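Local coordinates for peroxiredoxin (Clostridioides difficile, PDB 6TSB), which cuts chitin at internal beta-1,4 linkages through the family 18 chitinase domain present here, and probably reduces peroxides through a separate peroxiredoxin domain, at residues V57-E63 / K92-G98; A109-R115 / N157-L161; F118-N123 / A164-I169; E286-D290 / Y308-L312. One frame throughout, in Å; residues are numbered along the deposited sequence.

Contact 1 of 4, residues V57-E63 / K92-G98; sequences VIFAFAE and KVIVAIG
Val57 and Lys92 open a parallel pairing of two inner barrel strands, with Val57 N donating to Lys92 O at 2.9 Å. The Val57 and Val93 side chains lie side by side, CG2 to CG2 at 3.9 Å. Ile58 turns to the other face and sets its CG2 methyl 3.7 Å from Ala96 CB. Phe59 N binds Ile94 O at 2.7 Å, and its O takes the nearly straight N-H of Ala96 (172°). The peptide between Ala60 and Phe61 is cis, as known from family 18 chitinases, and the pairing slips by one residue to match Ala62 with Ile97. With CG beside the backbone N (chi1 -64°), the Phe61 ring lies between Ala60 CB on one face and Gly98 O, 3.2 Å above the ring plane, on the other. Ala62 N donates to Ala96 O, and its CB sits 3.7 Å from Val95 CG1. A bend at chi2 brings Glu63 OE2 to 3.0 Å from Gly98 O, two acceptors with no hydrogen bond between them. Strand 133-137, which flanks 92-98 and sets Asp135 against Ala96 and Asp137 against Phe61, carries part of a probable DxxDxDxE signature of family 18 chitinases; strand 37-43 pairs with 57-63 on its other edge. Helices 75-83 and 112-128 cover the face bearing Phe59 and Ile97, and Trp332 of the second subunit packs on Ala60.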
loop_
_atom_site.group_PDB
_atom_site.type_symbol
_atom_site.label_atom_id
_atom_site.label_comp_id
_atom_site.label_asym_id
_atom_site.label_seq_id
_atom_site.Cartn_x
_atom_site.Cartn_y
_atom_site.Cartn_z
ATOM N N VAL A 57 0.323 13.738 28.787
ATOM C CA VAL A 57 1.136 12.508 28.970
ATOM C C VAL A 57 0.611 11.816 30.229
ATOM O O VAL A 57 0.308 12.523 31.261
ATOM C CB VAL A 57 2.642 12.827 29.079
ATOM C CG1 VAL A 57 3.187 13.298 27.751
ATOM C CG2 VAL A 57 2.946 13.860 30.154
ATOM N N ILE A 58 0.498 10.497 30.146
ATOM C CA ILE A 58 -0.023 9.669 31.258
ATOM C C ILE A 58 1.122 8.751 31.648
ATOM O O ILE A 58 1.388 7.816 30.898
ATOM C CB ILE A 58 -1.304 8.893 30.879
ATOM C CG1 ILE A 58 -2.422 9.800 30.362
ATOM C CG2 ILE A 58 -1.771 8.088 32.070
ATOM C CD1 ILE A 58 -3.729 9.067 30.045
ATOM N N PHE A 59 1.785 9.053 32.766
ATOM C CA PHE A 59 2.850 8.194 33.340
ATOM C C PHE A 59 2.243 6.855 33.763
ATOM O O PHE A 59 1.297 6.840 34.570
ATOM C CB PHE A 59 3.516 8.857 34.547
ATOM C CG PHE A 59 4.546 7.961 35.187
ATOM C CD1 PHE A 59 5.778 7.750 34.580
ATOM C CD2 PHE A 59 4.282 7.301 36.372
ATOM C CE1 PHE A 59 6.725 6.912 35.149
ATOM C CE2 PHE A 59 5.227 6.452 36.937
ATOM C CZ PHE A 59 6.441 6.251 36.320
ATOM N N ALA A 60 2.821 5.755 33.306
ATOM C CA ALA A 60 2.438 4.395 33.734
ATOM C C ALA A 60 3.634 3.661 34.370
ATOM O O ALA A 60 4.691 3.546 33.754
ATOM C CB ALA A 60 1.903 3.683 32.523
ATOM N N PHE A 61 3.492 3.147 35.599
ATOM C CA PHE A 61 2.309 3.255 36.448
ATOM C C PHE A 61 2.696 3.552 37.908
ATOM O O PHE A 61 3.819 3.333 38.272
ATOM C CB PHE A 61 1.554 1.925 36.525
ATOM C CG PHE A 61 0.956 1.422 35.245
ATOM C CD1 PHE A 61 -0.232 1.943 34.777
ATOM C CD2 PHE A 61 1.547 0.383 34.545
ATOM C CE1 PHE A 61 -0.797 1.457 33.606
ATOM C CE2 PHE A 61 0.976 -0.107 33.380
ATOM C CZ PHE A 61 -0.199 0.433 32.911
ATOM N N ALA A 62 1.776 4.059 38.726
ATOM C CA ALA A 62 1.827 3.892 40.196
ATOM C C ALA A 62 1.205 2.524 40.509
ATOM O O ALA A 62 0.413 2.053 39.672
ATOM C CB ALA A 62 1.124 5.029 40.885
ATOM N N GLU A 63 1.570 1.891 41.628
ATOM C CA GLU A 63 1.000 0.590 42.058
ATOM C C GLU A 63 0.468 0.686 43.502
ATOM O O GLU A 63 0.650 1.752 44.147
ATOM C CB GLU A 63 2.026 -0.533 41.847
ATOM C CG GLU A 63 2.408 -0.800 40.390
ATOM C CD GLU A 63 1.286 -1.042 39.368
ATOM O OE1 GLU A 63 0.097 -1.171 39.766
ATOM O OE2 GLU A 63 1.597 -1.101 38.140
ATOM N N LYS A 92 -0.177 18.599 30.297
ATOM C CA LYS A 92 -0.858 17.960 31.447
ATOM C C LYS A 92 -0.104 16.665 31.725
ATOM O O LYS A 92 0.096 15.874 30.763
ATOM C CB LYS A 92 -2.345 17.722 31.157
ATOM C CG LYS A 92 -3.233 18.952 31.311
ATOM C CD LYS A 92 -4.650 18.734 30.808
ATOM C CE LYS A 92 -5.671 19.651 31.445
ATOM N NZ LYS A 92 -5.853 20.906 30.682
ATOM N N VAL A 93 0.325 16.489 32.976
ATOM C CA VAL A 93 1.034 15.267 33.410
ATOM C C VAL A 93 0.134 14.510 34.391
ATOM O O VAL A 93 -0.192 15.021 35.481
ATOM C CB VAL A 93 2.427 15.592 33.976
ATOM C CG1 VAL A 93 3.186 14.302 34.244
ATOM C CG2 VAL A 93 3.221 16.508 33.041
ATOM N N ILE A 94 -0.192 13.290 34.007
ATOM C CA ILE A 94 -1.164 12.421 34.701
ATOM C C ILE A 94 -0.381 11.197 35.127
ATOM O O ILE A 94 0.489 10.782 34.341
ATOM C CB ILE A 94 -2.319 12.043 33.752
ATOM C CG1 ILE A 94 -2.920 13.262 33.053
ATOM C CG2 ILE A 94 -3.391 11.224 34.472
ATOM C CD1 ILE A 94 -3.385 14.324 33.993
ATOM N N VAL A 95 -0.737 10.623 36.278
ATOM C CA VAL A 95 -0.268 9.279 36.696
ATOM C C VAL A 95 -1.444 8.309 36.619
ATOM O O VAL A 95 -2.539 8.566 37.177
ATOM C CB VAL A 95 0.382 9.288 38.092
ATOM C CG1 VAL A 95 0.666 7.879 38.587
ATOM C CG2 VAL A 95 1.665 10.111 38.100
ATOM N N ALA A 96 -1.169 7.203 35.964
ATOM C CA ALA A 96 -2.035 6.029 35.889
ATOM C C ALA A 96 -1.647 5.090 37.026
ATOM O O ALA A 96 -0.434 4.798 37.193
ATOM C CB ALA A 96 -1.897 5.369 34.548
ATOM N N ILE A 97 -2.659 4.658 37.773
ATOM C CA ILE A 97 -2.523 3.671 38.868
ATOM C C ILE A 97 -3.093 2.379 38.324
ATOM O O ILE A 97 -4.267 2.396 37.926
ATOM C CB ILE A 97 -3.280 4.159 40.101
ATOM C CG1 ILE A 97 -2.786 5.519 40.599
ATOM C CG2 ILE A 97 -3.231 3.113 41.202
ATOM C CD1 ILE A 97 -3.688 6.140 41.661
ATOM N N GLY A 98 -2.295 1.326 38.245
ATOM C CA GLY A 98 -2.821 -0.024 38.005
ATOM C C GLY A 98 -2.221 -0.642 36.766
ATOM O O GLY A 98 -0.979 -0.701 36.688
#

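Contact 2 of 4, residues A109-R115 / N157-L161; sequences ALTPTSR and NFTLL
Arg115 reaches Leu160 and Leu161 because its chain leaves the helix with CG beside the backbone N and folds at chi3 (-60°), while Asn157, whose CG also stands beside its N (chi1 -76°), turns its amide toward the turn at Ala109 and Leu110. The contact joins neighbouring outer helices of the family 18 TIM barrel, the start of 112-128 against 154-169, and the first of these begins with a capping box. Thr111 is its N-cap: OG1 accepts from Ser114 N at 3.0 Å and weakly from Thr113 N, and Thr111 N gives its hydrogen back to Ser114 OG at 2.9 Å.

The Arg115 guanidinium is the flat piece between the helices. Leu160 lies over one face, its CB 3.6 Å from Arg115 NE, and Thr111 O sits above the centre of the opposite face. At the edge NH1 donates almost straight to Ala109 O, 2.9 Å away and in the guanidinium plane. This bond, with the covered faces, helps to fix the rotation of the group and ties the turn to the helix it precedes.

No direct hydrogen bond crosses between the segments; one water does the bridging. It accepts from Arg115 NH1 and donates to Leu110 O and to Asn157 OD1, the last at 2.8 Å. Beside the water's partners the packing is apolar, with Ala109 CB 3.8 Å from Asn157 CB and in looser contact with Leu161 CD2. At the other end of the amide, Asn157 ND2 lies 3.5 Å from Leu110 CD1.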
loop_
_atom_site.group_PDB
_atom_site.type_symbol
_atom_site.label_atom_id
_atom_site.label_comp_id
_atom_site.label_asym_id
_atom_site.label_seq_id
_atom_site.Cartn_x
_atom_site.Cartn_y
_atom_site.Cartn_z
ATOM N N ALA A 109 -11.673 -0.510 47.157
ATOM C CA ALA A 109 -13.019 0.009 46.831
ATOM C C ALA A 109 -14.035 -0.452 47.879
ATOM O O ALA A 109 -15.144 0.134 47.872
ATOM C CB ALA A 109 -13.429 -0.417 45.439
ATOM N N LEU A 110 -13.692 -1.431 48.732
ATOM C CA LEU A 110 -14.697 -2.245 49.492
ATOM C C LEU A 110 -15.433 -1.457 50.593
ATOM O O LEU A 110 -16.644 -1.687 50.726
ATOM C CB LEU A 110 -14.036 -3.505 50.049
ATOM C CG LEU A 110 -14.996 -4.625 50.485
ATOM C CD1 LEU A 110 -16.186 -4.772 49.548
ATOM C CD2 LEU A 110 -14.257 -5.956 50.592
ATOM N N THR A 111 -14.797 -0.532 51.328
ATOM C CA THR A 111 -15.395 0.103 52.546
ATOM C C THR A 111 -15.296 1.622 52.465
ATOM O O THR A 111 -14.530 2.142 51.680
ATOM C CB THR A 111 -14.702 -0.385 53.821
ATOM O OG1 THR A 111 -13.447 0.286 53.942
ATOM C CG2 THR A 111 -14.445 -1.876 53.821
ATOM N N PRO A 112 -16.047 2.388 53.286
ATOM C CA PRO A 112 -15.831 3.836 53.384
ATOM C C PRO A 112 -14.400 4.190 53.836
ATOM O O PRO A 112 -13.920 5.285 53.482
ATOM C CB PRO A 112 -16.865 4.296 54.428
ATOM C CG PRO A 112 -17.935 3.195 54.388
ATOM C CD PRO A 112 -17.156 1.916 54.143
ATOM N N THR A 113 -13.725 3.272 54.548
ATOM C CA THR A 113 -12.366 3.517 55.101
ATOM C C THR A 113 -11.313 3.330 54.006
ATOM O O THR A 113 -10.632 4.292 53.718
ATOM C CB THR A 113 -12.107 2.683 56.358
ATOM O OG1 THR A 113 -13.086 3.127 57.300
ATOM C CG2 THR A 113 -10.721 2.890 56.920
ATOM N N SER A 114 -11.190 2.136 53.429
ATOM C CA SER A 114 -10.355 1.862 52.233
ATOM C C SER A 114 -10.544 2.990 51.183
ATOM O O SER A 114 -9.549 3.521 50.695
ATOM C CB SER A 114 -10.662 0.482 51.685
ATOM O OG SER A 114 -12.007 0.383 51.197
ATOM N N ARG A 115 -11.778 3.404 50.893
ATOM C CA ARG A 115 -12.084 4.404 49.831
ATOM C C ARG A 115 -11.526 5.770 50.251
ATOM O O ARG A 115 -10.940 6.440 49.400
ATOM C CB ARG A 115 -13.591 4.453 49.512
ATOM C CG ARG A 115 -14.106 3.201 48.798
ATOM C CD ARG A 115 -15.507 3.314 48.218
ATOM N NE ARG A 115 -16.543 3.591 49.212
ATOM C CZ ARG A 115 -17.294 2.670 49.817
ATOM N NH1 ARG A 115 -17.136 1.382 49.561
ATOM N NH2 ARG A 115 -18.181 3.037 50.720
ATOM N N ASN A 157 -19.027 -0.355 43.723
ATOM C CA ASN A 157 -17.944 0.140 44.607
ATOM C C ASN A 157 -17.056 1.085 43.792
ATOM O O ASN A 157 -16.650 2.135 44.357
ATOM C CB ASN A 157 -17.177 -1.016 45.270
ATOM C CG ASN A 157 -17.928 -1.668 46.429
ATOM O OD1 ASN A 157 -18.990 -1.189 46.862
ATOM N ND2 ASN A 157 -17.407 -2.801 46.894
ATOM N N PHE A 158 -16.818 0.763 42.508
ATOM C CA PHE A 158 -15.976 1.598 41.625
ATOM C C PHE A 158 -16.508 3.029 41.640
ATOM O O PHE A 158 -15.736 3.982 41.768
ATOM C CB PHE A 158 -15.895 0.986 40.226
ATOM C CG PHE A 158 -14.905 1.608 39.262
ATOM C CD1 PHE A 158 -13.722 2.192 39.713
ATOM C CD2 PHE A 158 -15.132 1.555 37.888
ATOM C CE1 PHE A 158 -12.806 2.718 38.817
ATOM C CE2 PHE A 158 -14.209 2.080 36.993
ATOM C CZ PHE A 158 -13.050 2.660 37.463
ATOM N N THR A 159 -17.811 3.198 41.543
ATOM C CA THR A 159 -18.428 4.548 41.464
ATOM C C THR A 159 -18.134 5.322 42.748
ATOM O O THR A 159 -17.955 6.583 42.704
ATOM C CB THR A 159 -19.945 4.436 41.270
ATOM O OG1 THR A 159 -20.196 3.545 40.180
ATOM C CG2 THR A 159 -20.603 5.779 41.038
ATOM N N LEU A 160 -18.200 4.627 43.883
ATOM C CA LEU A 160 -17.994 5.261 45.215
ATOM C C LEU A 160 -16.492 5.581 45.372
ATOM O O LEU A 160 -16.140 6.653 45.877
ATOM C CB LEU A 160 -18.541 4.331 46.308
ATOM C CG LEU A 160 -20.057 4.069 46.285
ATOM C CD1 LEU A 160 -20.395 2.848 47.132
ATOM C CD2 LEU A 160 -20.878 5.274 46.751
ATOM N N LEU A 161 -15.617 4.724 44.876
ATOM C CA LEU A 161 -14.168 5.025 44.901
ATOM C C LEU A 161 -13.913 6.326 44.119
ATOM O O LEU A 161 -13.263 7.236 44.646
ATOM C CB LEU A 161 -13.420 3.838 44.299
ATOM C CG LEU A 161 -11.909 4.006 44.270
ATOM C CD1 LEU A 161 -11.380 4.179 45.679
ATOM C CD2 LEU A 161 -11.251 2.820 43.586
HETATM O O HOH W 1 -19.137 -0.758 49.668
#

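Contact 3 of 4, residues F118-N123 / A164-I169; sequences FARQVN and AIRDVI
Ala119 and Ile165 mark the near point of two helices that run in broadly the same direction, crossing at -42° with their axes 8.4 Å apart. At this near point the side chain is only the Ala119 methyl, which rests on the opposing backbone 3.4 Å from Ala164 O, with Ala164 CB, Ile165 CG1 and Val168 CG2 a little farther off. No direct hydrogen bond passes between the helices, and the junction is held by apolar packing and one water.

Toward the barrel interior, Ile165 splits its branches between two partners. Its CD1 meets the edge of the Phe118 ring, 3.9 Å from CE2 and close to the ring plane, while its CG2 lies 3.9 Å from Val122 CG1, the two side chains set nearly perpendicular. Val122 CG1 is anti to its own backbone N (chi1 167°), which sets that methyl against both Ile165 CG2 and Ile169 CG2, the second at 4.1 Å.

At the C-terminal ends of both segments, Asn123 and Ile169 run past one another antiparallel, Asn123 ND2 coming within 3.5 Å of Ile169 CA. A water accepts weakly from Asn123 ND2 and donates to Ile169 O at 3.2 Å, linking the side chain to the last turn of helix 154-169.

Inward, the pair leans on the TIM-barrel strands: Val122 reaches Ile134 and Ile165 reaches Ile136 on strand 133-137, while Phe118 and Val122 touch Ile97 of strand 92-98 and Leu70. From helix 154-169, Arg166 forms a salt bridge with Asp200.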
loop_
_atom_site.group_PDB
_atom_site.type_symbol
_atom_site.label_atom_id
_atom_site.label_comp_id
_atom_site.label_asym_id
_atom_site.label_seq_id
_atom_site.Cartn_x
_atom_site.Cartn_y
_atom_site.Cartn_z
ATOM N N PHE A 118 -7.570 5.427 50.123
ATOM C CA PHE A 118 -7.108 5.476 48.715
ATOM C C PHE A 118 -7.171 6.911 48.206
ATOM O O PHE A 118 -6.180 7.391 47.700
ATOM C CB PHE A 118 -7.933 4.561 47.817
ATOM C CG PHE A 118 -7.297 4.320 46.473
ATOM C CD1 PHE A 118 -6.407 3.280 46.289
ATOM C CD2 PHE A 118 -7.587 5.142 45.395
ATOM C CE1 PHE A 118 -5.815 3.071 45.056
ATOM C CE2 PHE A 118 -6.995 4.926 44.159
ATOM C CZ PHE A 118 -6.112 3.893 43.996
ATOM N N ALA A 119 -8.324 7.567 48.334
ATOM C CA ALA A 119 -8.488 8.932 47.821
ATOM C C ALA A 119 -7.396 9.807 48.445
ATOM O O ALA A 119 -6.729 10.459 47.674
ATOM C CB ALA A 119 -9.866 9.469 48.091
ATOM N N ARG A 120 -7.245 9.810 49.775
ATOM C CA ARG A 120 -6.267 10.657 50.517
ATOM C C ARG A 120 -4.877 10.479 49.882
ATOM O O ARG A 120 -4.175 11.471 49.732
ATOM C CB ARG A 120 -6.228 10.311 52.019
ATOM C CG ARG A 120 -5.534 11.343 52.914
ATOM C CD ARG A 120 -5.283 10.943 54.383
ATOM N NE ARG A 120 -4.942 9.515 54.533
ATOM C CZ ARG A 120 -3.748 8.950 54.289
ATOM N NH1 ARG A 120 -2.705 9.677 53.923
ATOM N NH2 ARG A 120 -3.590 7.645 54.418
ATOM N N GLN A 121 -4.494 9.250 49.533
ATOM C CA GLN A 121 -3.146 8.959 49.007
ATOM C C GLN A 121 -3.035 9.468 47.567
ATOM O O GLN A 121 -1.933 9.854 47.153
ATOM C CB GLN A 121 -2.905 7.458 49.061
ATOM C CG GLN A 121 -2.902 6.934 50.481
ATOM C CD GLN A 121 -2.019 5.722 50.599
ATOM O OE1 GLN A 121 -0.896 5.689 50.105
ATOM N NE2 GLN A 121 -2.530 4.716 51.275
ATOM N N VAL A 122 -4.134 9.422 46.813
ATOM C CA VAL A 122 -4.165 9.976 45.430
ATOM C C VAL A 122 -3.872 11.471 45.534
ATOM O O VAL A 122 -3.016 11.974 44.792
ATOM C CB VAL A 122 -5.501 9.675 44.731
ATOM C CG1 VAL A 122 -5.675 10.484 43.457
ATOM C CG2 VAL A 122 -5.620 8.179 44.447
ATOM N N ASN A 123 -4.547 12.157 46.446
ATOM C CA ASN A 123 -4.440 13.629 46.556
ATOM C C ASN A 123 -3.031 13.960 47.045
ATOM O O ASN A 123 -2.497 15.005 46.658
ATOM C CB ASN A 123 -5.511 14.190 47.473
ATOM C CG ASN A 123 -5.511 15.699 47.498
ATOM O OD1 ASN A 123 -5.314 16.300 48.549
ATOM N ND2 ASN A 123 -5.679 16.311 46.345
ATOM N N ALA A 164 -15.099 9.292 45.946
ATOM C CA ALA A 164 -14.160 9.591 47.055
ATOM C C ALA A 164 -12.916 10.308 46.512
ATOM O O ALA A 164 -12.538 11.320 47.112
ATOM C CB ALA A 164 -13.815 8.331 47.807
ATOM N N ILE A 165 -12.365 9.875 45.374
ATOM C CA ILE A 165 -11.207 10.567 44.726
ATOM C C ILE A 165 -11.618 11.986 44.307
ATOM O O ILE A 165 -10.947 12.976 44.691
ATOM C CB ILE A 165 -10.673 9.722 43.566
ATOM C CG1 ILE A 165 -10.299 8.314 44.044
ATOM C CG2 ILE A 165 -9.517 10.453 42.920
ATOM C CD1 ILE A 165 -9.848 7.359 42.970
ATOM N N ARG A 166 -12.721 12.121 43.590
ATOM C CA ARG A 166 -13.155 13.463 43.110
ATOM C C ARG A 166 -13.415 14.418 44.286
ATOM O O ARG A 166 -13.138 15.661 44.136
ATOM C CB ARG A 166 -14.394 13.350 42.216
ATOM C CG ARG A 166 -14.962 14.696 41.770
ATOM C CD ARG A 166 -13.974 15.517 40.964
ATOM N NE ARG A 166 -13.835 14.981 39.606
ATOM C CZ ARG A 166 -12.928 15.368 38.709
ATOM N NH1 ARG A 166 -12.025 16.292 39.007
ATOM N NH2 ARG A 166 -12.920 14.808 37.513
ATOM N N ASP A 167 -14.002 13.909 45.377
ATOM C CA ASP A 167 -14.346 14.726 46.580
ATOM C C ASP A 167 -13.051 15.370 47.120
ATOM O O ASP A 167 -13.076 16.558 47.451
ATOM C CB ASP A 167 -15.121 13.913 47.636
ATOM C CG ASP A 167 -16.593 13.602 47.323
ATOM O OD1 ASP A 167 -17.111 14.098 46.274
ATOM O OD2 ASP A 167 -17.233 12.852 48.130
ATOM N N VAL A 168 -11.933 14.639 47.136
ATOM C CA VAL A 168 -10.636 15.113 47.719
ATOM C C VAL A 168 -9.859 15.968 46.698
ATOM O O VAL A 168 -9.462 17.060 47.078
ATOM C CB VAL A 168 -9.820 13.925 48.277
ATOM C CG1 VAL A 168 -8.424 14.299 48.721
ATOM C CG2 VAL A 168 -10.549 13.290 49.452
ATOM N N ILE A 169 -9.658 15.521 45.451
ATOM C CA ILE A 169 -8.711 16.198 44.510
ATOM C C ILE A 169 -9.334 17.472 43.956
ATOM O O ILE A 169 -8.551 18.341 43.562
ATOM C CB ILE A 169 -8.227 15.277 43.381
ATOM C CG1 ILE A 169 -9.320 15.029 42.333
ATOM C CG2 ILE A 169 -7.658 13.997 43.972
ATOM C CD1 ILE A 169 -8.868 14.258 41.116
HETATM O O HOH W 2 -5.522 18.266 44.531
#

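Contact 4 of 4, residues E286-D290 / Y308-L312; sequences EYRFD and YDDAL
Tyr287 and Asp310 make the hydrogen bond of this contact: the phenol OH donates to OD2 at 2.6 Å, on the syn side of the carboxylate and 18° out of its plane. Ring and carboxylate are turned 28° against each other, and the acid sits at the edge of the ring. OD2 also shares a weak hydrogen bond with Tyr364 OH. Its partner oxygen, OD1, caps the helix: Asp310 is the N-cap of helix 311-323, where OD1 accepts from Ser313 N and, weakly, from Leu312 N at 3.3 Å. A chi1 of 68°, which sets CG between backbone N and carbonyl carbon, lets one carboxylate serve both neighbours. Tyr308 OH meets the Tyr287 ring edge, 3.5 Å from CD2.

These groups join strand 286-290, an outermost strand of a three-stranded antiparallel sheet, to the start of the helix that follows that sheet; both belong to the lobe between barrel strands 254-264 and 328-332 of the family 18 domain.

Apolar packing is supplied by Phe289 and Leu312, which approach obliquely. Leu312 CD2 reaches the far end of the ring, a tight 3.3 Å from Phe289 CE2. Contacts between subunits flank the contact: Asp290 OD2 is hydrogen-bonded to Ser228 and His221 of the second subunit, and Phe367 of that subunit packs on Leu312.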
loop_
_atom_site.group_PDB
_atom_site.type_symbol
_atom_site.label_atom_id
_atom_site.label_comp_id
_atom_site.label_asym_id
_atom_site.label_seq_id
_atom_site.Cartn_x
_atom_site.Cartn_y
_atom_site.Cartn_z
ATOM N N GLU A 286 11.240 2.540 0.672
ATOM C CA GLU A 286 9.843 2.833 1.066
ATOM C C GLU A 286 8.975 2.845 -0.198
ATOM O O GLU A 286 9.387 3.462 -1.205
ATOM C CB GLU A 286 9.818 4.139 1.864
ATOM C CG GLU A 286 8.791 4.141 2.984
ATOM C CD GLU A 286 9.260 4.718 4.307
ATOM O OE1 GLU A 286 10.476 4.975 4.465
ATOM O OE2 GLU A 286 8.401 4.893 5.184
ATOM N N TYR A 287 7.833 2.158 -0.140
ATOM C CA TYR A 287 6.816 2.065 -1.217
ATOM C C TYR A 287 5.970 3.347 -1.219
ATOM O O TYR A 287 5.428 3.712 -0.151
ATOM C CB TYR A 287 5.969 0.813 -1.002
ATOM C CG TYR A 287 4.884 0.603 -2.020
ATOM C CD1 TYR A 287 3.680 1.286 -1.925
ATOM C CD2 TYR A 287 5.050 -0.283 -3.076
ATOM C CE1 TYR A 287 2.660 1.077 -2.839
ATOM C CE2 TYR A 287 4.045 -0.488 -4.013
ATOM C CZ TYR A 287 2.843 0.194 -3.895
ATOM O OH TYR A 287 1.834 0.005 -4.799
ATOM N N ARG A 288 5.889 4.019 -2.376
ATOM C CA ARG A 288 5.063 5.237 -2.620
ATOM C C ARG A 288 4.186 5.019 -3.863
ATOM O O ARG A 288 4.505 4.123 -4.690
ATOM C CB ARG A 288 5.955 6.469 -2.815
ATOM C CG ARG A 288 6.822 6.833 -1.620
ATOM C CD ARG A 288 6.037 7.573 -0.558
ATOM N NE ARG A 288 6.750 7.595 0.715
ATOM C CZ ARG A 288 7.543 8.575 1.143
ATOM N NH1 ARG A 288 7.752 9.652 0.401
ATOM N NH2 ARG A 288 8.136 8.464 2.320
ATOM N N PHE A 289 3.117 5.803 -3.999
ATOM C CA PHE A 289 2.146 5.722 -5.128
ATOM C C PHE A 289 1.747 7.134 -5.603
ATOM O O PHE A 289 1.333 8.027 -4.798
ATOM C CB PHE A 289 0.932 4.842 -4.778
ATOM C CG PHE A 289 0.276 4.221 -5.982
ATOM C CD1 PHE A 289 -0.606 4.953 -6.758
ATOM C CD2 PHE A 289 0.594 2.933 -6.375
ATOM C CE1 PHE A 289 -1.182 4.396 -7.886
ATOM C CE2 PHE A 289 0.026 2.372 -7.509
ATOM C CZ PHE A 289 -0.859 3.105 -8.264
ATOM N N ASP A 290 1.870 7.337 -6.917
ATOM C CA ASP A 290 1.349 8.520 -7.642
ATOM C C ASP A 290 -0.055 8.153 -8.118
ATOM O O ASP A 290 -0.168 7.322 -9.025
ATOM C CB ASP A 290 2.319 8.910 -8.752
ATOM C CG ASP A 290 2.153 10.321 -9.270
ATOM O OD1 ASP A 290 1.005 10.846 -9.202
ATOM O OD2 ASP A 290 3.183 10.885 -9.739
ATOM N N TYR A 308 8.410 1.281 -11.482
ATOM C CA TYR A 308 8.040 -0.058 -11.997
ATOM C C TYR A 308 6.519 -0.119 -12.084
ATOM O O TYR A 308 5.894 0.933 -11.883
ATOM C CB TYR A 308 8.669 -1.155 -11.133
ATOM C CG TYR A 308 8.180 -1.259 -9.710
ATOM C CD1 TYR A 308 8.533 -0.313 -8.761
ATOM C CD2 TYR A 308 7.400 -2.330 -9.297
ATOM C CE1 TYR A 308 8.087 -0.398 -7.447
ATOM C CE2 TYR A 308 6.964 -2.444 -7.985
ATOM C CZ TYR A 308 7.306 -1.472 -7.055
ATOM O OH TYR A 308 6.872 -1.557 -5.765
ATOM N N ASP A 309 5.986 -1.289 -12.437
ATOM C CA ASP A 309 4.550 -1.659 -12.406
ATOM C C ASP A 309 4.340 -2.838 -11.423
ATOM O O ASP A 309 5.099 -3.860 -11.462
ATOM C CB ASP A 309 4.055 -1.978 -13.823
ATOM C CG ASP A 309 3.836 -0.743 -14.693
ATOM O OD1 ASP A 309 4.834 -0.039 -15.020
ATOM O OD2 ASP A 309 2.659 -0.466 -15.008
ATOM N N ASP A 310 3.331 -2.720 -10.558
ATOM C CA ASP A 310 2.926 -3.790 -9.602
ATOM C C ASP A 310 1.513 -4.214 -9.990
ATOM O O ASP A 310 1.101 -3.888 -11.124
ATOM C CB ASP A 310 3.058 -3.324 -8.150
ATOM C CG ASP A 310 2.072 -2.239 -7.752
ATOM O OD1 ASP A 310 1.321 -1.747 -8.643
ATOM O OD2 ASP A 310 2.062 -1.886 -6.549
ATOM N N ALA A 311 0.805 -4.891 -9.098
ATOM C CA ALA A 311 -0.482 -5.551 -9.409
ATOM C C ALA A 311 -1.587 -4.506 -9.673
ATOM O O ALA A 311 -2.530 -4.774 -10.485
ATOM C CB ALA A 311 -0.839 -6.449 -8.264
ATOM N N LEU A 312 -1.507 -3.385 -8.954
ATOM C CA LEU A 312 -2.489 -2.276 -9.010
ATOM C C LEU A 312 -2.317 -1.515 -10.338
ATOM O O LEU A 312 -3.314 -1.407 -11.076
ATOM C CB LEU A 312 -2.301 -1.338 -7.814
ATOM C CG LEU A 312 -3.197 -0.101 -7.840
ATOM C CD1 LEU A 312 -4.670 -0.516 -7.779
ATOM C CD2 LEU A 312 -2.830 0.896 -6.734
#

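How the contacts relate
Contacts 1, 2 and 3 cluster on one side of the chain's centre, while contact 4 lies on the opposite side, its centre about 43 Å from that of contact 1 and about 56 to 58 Å from the others. Contact 1 comes first, in the inner barrel strands. Contacts 2 and 3, centred about 11 Å apart, are successive levels of one pairing between helices 112-128 and 154-169, their segments alternating in sequence. Contact 3 rests on contact 1, about 15 Å between centres, through Ile97, Phe118 and Val122. Contact 4 follows last, in a separate lobe. Trp332 of the second subunit reaching contact 1 is consistent with an exchange of C-terminal parts, strand 328-332 of one subunit reaching the other's barrel.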